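Local coordinates for Peptidase_M23 domain-containing protein (Enterococcus faecalis, PDB 6SMK) that probably cleaves bacterial cell-wall peptidoglycan as a zinc-dependent M23-family D,L-endopeptidase, this chain being the catalytic domain of a larger prophage-encoded protein, at residues 2-10 and 123-131. The protein carries 1 engineered substitution. Numbering follows the deposited sequence.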
ATOM      1  N   GLY A   2      -4.520 -13.894   7.268  1.00 82.39           N
ATOM      2  CA  GLY A   2      -4.514 -12.630   6.558  1.00 81.18           C
ATOM      3  C   GLY A   2      -5.060 -12.772   5.158  1.00 90.49           C
ATOM      4  O   GLY A   2      -4.311 -13.048   4.221  1.00104.71           O
ATOM      5  N   ALA A   3      -6.371 -12.576   5.008  1.00 83.71           N
ATOM      6  CA  ALA A   3      -6.994 -12.855   3.722  1.00 82.78           C
ATOM      7  C   ALA A   3      -6.543 -11.895   2.640  1.00 76.23           C
ATOM      8  O   ALA A   3      -6.733 -12.194   1.457  1.00 71.35           O
ATOM      9  CB  ALA A   3      -8.517 -12.818   3.834  1.00 88.26           C
ATOM     10  N   PHE A   4      -5.965 -10.748   3.011  1.00 80.72           N
ATOM     11  CA  PHE A   4      -5.438  -9.816   2.021  1.00 78.55           C
ATOM     12  C   PHE A   4      -4.047  -9.338   2.409  1.00 65.12           C
ATOM     13  O   PHE A   4      -3.628  -8.241   2.027  1.00 75.24           O
ATOM     14  CB  PHE A   4      -6.390  -8.638   1.801  1.00 72.33           C
ATOM     15  CG  PHE A   4      -7.633  -9.023   1.075  1.00 67.89           C
ATOM     16  CD1 PHE A   4      -8.724  -9.517   1.762  1.00 63.80           C
ATOM     17  CD2 PHE A   4      -7.693  -8.947  -0.304  1.00 81.10           C
ATOM     18  CE1 PHE A   4      -9.864  -9.902   1.086  1.00 66.34           C
ATOM     19  CE2 PHE A   4      -8.838  -9.323  -0.988  1.00 75.55           C
ATOM     20  CZ  PHE A   4      -9.920  -9.801  -0.294  1.00 66.14           C
ATOM     21  N   ALA A   5      -3.322 -10.167   3.153  1.00106.60           N
ATOM     22  CA  ALA A   5      -1.932  -9.886   3.445  1.00 80.78           C
ATOM     23  C   ALA A   5      -1.162  -9.657   2.147  1.00 85.07           C
ATOM     24  O   ALA A   5      -1.475 -10.259   1.116  1.00100.34           O
ATOM     25  CB  ALA A   5      -1.315 -11.043   4.219  1.00 92.10           C
ATOM     26  N   PRO A   6      -0.163  -8.778   2.165  1.00 74.33           N
ATOM     27  CA  PRO A   6       0.688  -8.583   0.981  1.00 64.76           C
ATOM     28  C   PRO A   6       1.698  -9.704   0.821  1.00 73.87           C
ATOM     29  O   PRO A   6       2.251 -10.211   1.802  1.00 90.11           O
ATOM     30  CB  PRO A   6       1.402  -7.262   1.279  1.00 64.24           C
ATOM     31  CG  PRO A   6       1.485  -7.237   2.787  1.00 77.38           C
ATOM     32  CD  PRO A   6       0.229  -7.907   3.289  1.00 73.53           C
ATOM     33  N   HIS A   7       1.958 -10.075  -0.435  1.00 71.69           N
ATOM     34  CA  HIS A   7       2.921 -11.131  -0.751  1.00 80.03           C
ATOM     35  C   HIS A   7       3.860 -10.663  -1.866  1.00 78.74           C
ATOM     36  O   HIS A   7       4.011 -11.286  -2.915  1.00 83.77           O
ATOM     37  CB  HIS A   7       2.199 -12.415  -1.109  1.00 82.85           C
ATOM     38  CG  HIS A   7       1.377 -12.963   0.011  1.00 88.87           C
ATOM     39  ND1 HIS A   7       0.004 -12.865   0.042  1.00 95.00           N
ATOM     40  CD2 HIS A   7       1.735 -13.607   1.144  1.00 91.02           C
ATOM     41  CE1 HIS A   7      -0.452 -13.433   1.143  1.00 97.87           C
ATOM     42  NE2 HIS A   7       0.579 -13.893   1.828  1.00 99.98           N
ATOM     43  N   PHE A   8       4.504  -9.532  -1.621  1.00 71.32           N
ATOM     44  CA  PHE A   8       5.503  -9.034  -2.548  1.00 68.60           C
ATOM     45  C   PHE A   8       6.675  -9.983  -2.577  1.00 76.85           C
ATOM     46  O   PHE A   8       7.077 -10.526  -1.547  1.00 86.51           O
ATOM     47  CB  PHE A   8       5.987  -7.655  -2.131  1.00 58.76           C
ATOM     48  CG  PHE A   8       4.957  -6.586  -2.278  1.00 60.52           C
ATOM     49  CD1 PHE A   8       4.602  -6.111  -3.528  1.00 67.67           C
ATOM     50  CD2 PHE A   8       4.348  -6.044  -1.162  1.00 65.91           C
ATOM     51  CE1 PHE A   8       3.664  -5.123  -3.661  1.00 78.11           C
ATOM     52  CE2 PHE A   8       3.415  -5.051  -1.289  1.00 68.33           C
ATOM     53  CZ  PHE A   8       3.075  -4.585  -2.535  1.00 75.92           C
ATOM     54  N   GLY A   9       7.230 -10.177  -3.748  1.00 76.87           N
ATOM     55  CA  GLY A   9       8.378 -11.036  -3.903  1.00 80.67           C
ATOM     56  C   GLY A   9       9.650 -10.237  -3.853  1.00 71.47           C
ATOM     57  O   GLY A   9       9.733  -9.189  -3.207  1.00 90.08           O
ATOM     58  N   SER A  10      10.649 -10.723  -4.568  1.00 67.10           N
ATOM     59  CA  SER A  10      11.875  -9.972  -4.704  1.00 72.01           C
ATOM     60  C   SER A  10      11.657  -8.802  -5.662  1.00 74.37           C
ATOM     61  O   SER A  10      10.795  -8.863  -6.539  1.00 89.25           O
ATOM     62  CB  SER A  10      12.983 -10.882  -5.202  1.00 87.57           C
ATOM     63  OG  SER A  10      13.262 -11.866  -4.232  1.00110.65           O
ATOM     64  N   HIS A 123      -8.052   1.899   8.703  1.00 93.37           N
ATOM     65  CA  HIS A 123      -7.048   0.900   8.380  1.00 81.39           C
ATOM     66  C   HIS A 123      -7.180  -0.293   9.311  1.00 82.83           C
ATOM     67  O   HIS A 123      -7.608  -0.168  10.459  1.00 90.22           O
ATOM     68  CB  HIS A 123      -5.644   1.490   8.473  1.00 76.36           C
ATOM     69  CG  HIS A 123      -5.313   2.046   9.819  1.00 96.65           C
ATOM     70  ND1 HIS A 123      -5.200   1.260  10.945  1.00103.28           N
ATOM     71  CD2 HIS A 123      -5.084   3.316  10.223  1.00101.05           C
ATOM     72  CE1 HIS A 123      -4.902   2.020  11.982  1.00101.13           C
ATOM     73  NE2 HIS A 123      -4.829   3.272  11.572  1.00103.36           N
ATOM     74  N   VAL A 124      -6.806  -1.461   8.805  1.00 77.15           N
ATOM     75  CA  VAL A 124      -6.855  -2.700   9.561  1.00 80.00           C
ATOM     76  C   VAL A 124      -5.506  -3.405   9.423  1.00 91.11           C
ATOM     77  O   VAL A 124      -4.628  -2.971   8.675  1.00 95.90           O
ATOM     78  CB  VAL A 124      -8.001  -3.612   9.088  1.00 80.45           C
ATOM     79  CG1 VAL A 124      -9.323  -2.959   9.363  1.00 82.77           C
ATOM     80  CG2 VAL A 124      -7.849  -3.931   7.608  1.00 86.70           C
ATOM     81  N   ASN A 125      -5.356  -4.508  10.149  1.00 89.40           N
ATOM     82  CA  ASN A 125      -4.149  -5.323  10.083  1.00 96.26           C
ATOM     83  C   ASN A 125      -4.142  -6.291   8.905  1.00 89.31           C
ATOM     84  O   ASN A 125      -4.771  -7.359   8.967  1.00 92.82           O
ATOM     85  CB  ASN A 125      -3.983  -6.119  11.369  1.00106.66           C
ATOM     86  CG  ASN A 125      -2.576  -6.612  11.553  1.00 95.21           C
ATOM     87  OD1 ASN A 125      -1.802  -6.707  10.595  1.00 92.23           O
ATOM     88  ND2 ASN A 125      -2.227  -6.911  12.788  1.00 98.64           N
ATOM     89  N   PRO A 126      -3.396  -5.986   7.845  1.00 81.62           N
ATOM     90  CA  PRO A 126      -3.419  -6.861   6.667  1.00 82.12           C
ATOM     91  C   PRO A 126      -2.958  -8.274   6.980  1.00 90.22           C
ATOM     92  O   PRO A 126      -3.401  -9.228   6.326  1.00 97.67           O
ATOM     93  CB  PRO A 126      -2.468  -6.153   5.693  1.00 70.96           C
ATOM     94  CG  PRO A 126      -2.188  -4.823   6.291  1.00 70.29           C
ATOM     95  CD  PRO A 126      -2.321  -4.992   7.756  1.00 79.57           C
ATOM     96  N   ASP A 127      -2.097  -8.430   7.984  1.00 85.91           N
ATOM     97  CA  ASP A 127      -1.650  -9.756   8.383  1.00 92.24           C
ATOM     98  C   ASP A 127      -2.772 -10.581   8.997  1.00 98.03           C
ATOM     99  O   ASP A 127      -2.773 -11.805   8.867  1.00103.09           O
ATOM    100  CB  ASP A 127      -0.496  -9.651   9.380  1.00 99.24           C
ATOM    101  CG  ASP A 127       0.817  -9.234   8.733  1.00100.12           C
ATOM    102  OD1 ASP A 127       1.160  -9.741   7.636  1.00 94.95           O
ATOM    103  OD2 ASP A 127       1.514  -8.392   9.337  1.00 98.61           O
ATOM    104  N   THR A 128      -3.722  -9.954   9.683  1.00106.66           N
ATOM    105  CA  THR A 128      -4.702 -10.731  10.430  1.00104.53           C
ATOM    106  C   THR A 128      -6.120 -10.626   9.897  1.00104.13           C
ATOM    107  O   THR A 128      -6.860 -11.611   9.987  1.00112.49           O
ATOM    108  CB  THR A 128      -4.689 -10.325  11.909  1.00105.62           C
ATOM    109  OG1 THR A 128      -5.174  -8.987  12.042  1.00108.81           O
ATOM    110  CG2 THR A 128      -3.280 -10.383  12.455  1.00106.05           C
ATOM    111  N   TYR A 129      -6.506  -9.480   9.328  1.00 96.39           N
ATOM    112  CA  TYR A 129      -7.883  -9.283   8.888  1.00 96.55           C
ATOM    113  C   TYR A 129      -8.262 -10.319   7.839  1.00100.19           C
ATOM    114  O   TYR A 129      -7.535 -10.529   6.861  1.00117.10           O
ATOM    115  CB  TYR A 129      -8.062  -7.872   8.330  1.00 92.77           C
ATOM    116  CG  TYR A 129      -9.490  -7.509   7.962  1.00 99.83           C
ATOM    117  CD1 TYR A 129      -9.962  -7.693   6.670  1.00 99.84           C
ATOM    118  CD2 TYR A 129     -10.362  -6.968   8.905  1.00107.24           C
ATOM    119  CE1 TYR A 129     -11.261  -7.357   6.317  1.00107.03           C
ATOM    120  CE2 TYR A 129     -11.663  -6.631   8.567  1.00116.33           C
ATOM    121  CZ  TYR A 129     -12.109  -6.823   7.269  1.00124.32           C
ATOM    122  OH  TYR A 129     -13.405  -6.486   6.920  1.00130.92           O
ATOM    123  N   GLY A 130      -9.404 -10.971   8.053  1.00 98.02           N
ATOM    124  CA  GLY A 130      -9.860 -12.044   7.200  1.00102.24           C
ATOM    125  C   GLY A 130      -9.433 -13.428   7.631  1.00118.66           C
ATOM    126  O   GLY A 130      -9.752 -14.401   6.934  1.00123.97           O
ATOM    127  N   GLY A 131      -8.726 -13.552   8.751  1.00130.45           N
ATOM    128  CA  GLY A 131      -8.259 -14.838   9.230  1.00132.98           C
ATOM    129  C   GLY A 131      -6.748 -14.924   9.233  1.00130.33           C
ATOM    130  O   GLY A 131      -6.164 -15.716   8.493  1.00138.91           O
TER
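Backbone torsions in the type II turn from Thr128 to Gly131, psi 130° at Tyr129 followed by a positive phi of 92° at Gly130, swing the Tyr129 carbonyl toward Ala3. Ala3 N donates to Tyr129 O over 3.0 Å, moderately bent (145° at the hydrogen), with the donor tilted slightly from the carbonyl plane. Next to it Gly2 N reaches Gly131 O at 2.7 Å, approaching above that carbonyl's plane instead of along a lone pair. The Ala3 methyl lies against the intervening Gly130, its CB 3.7 Å from Gly130 O. Within 123-131, Gly131 N to Thr128 O (3.0 Å) closes the turn, while Gly2 to Ala5 makes a type I turn whose own bond is weak. Both modelled ends of the M23 catalytic domain thus meet as two turns beside its antiparallel sheet: 2-10 leads into strand 13-20, and the turn of 123-131 follows strand 122-124, which pairs with 109-116. Further along, the backbone carbonyl of Pro126 faces Ala5, whose CB sits 3.5 Å from Pro126 O. Two proline rings then pack obliquely, Pro6 CD against Pro126 CB at 4.0 Å; Pro126 also touches Ile32 of strand 28-35, and its side chain lies about 10 Å from the zinc ion held by His29, Asp33 and His111. An Asx turn shapes the start of the bend: Asn125 OD1 accepts from Asp127 N at 3.1 Å, the donor standing above the amide plane, and Asn125 O takes both Thr128 N and Tyr129 N. Asp127 directs its carboxylate to a salt bridge with Arg14. On the 2-10 side, Phe4 O and Ala5 O accept from the hydroxyls of Tyr112 and Tyr46.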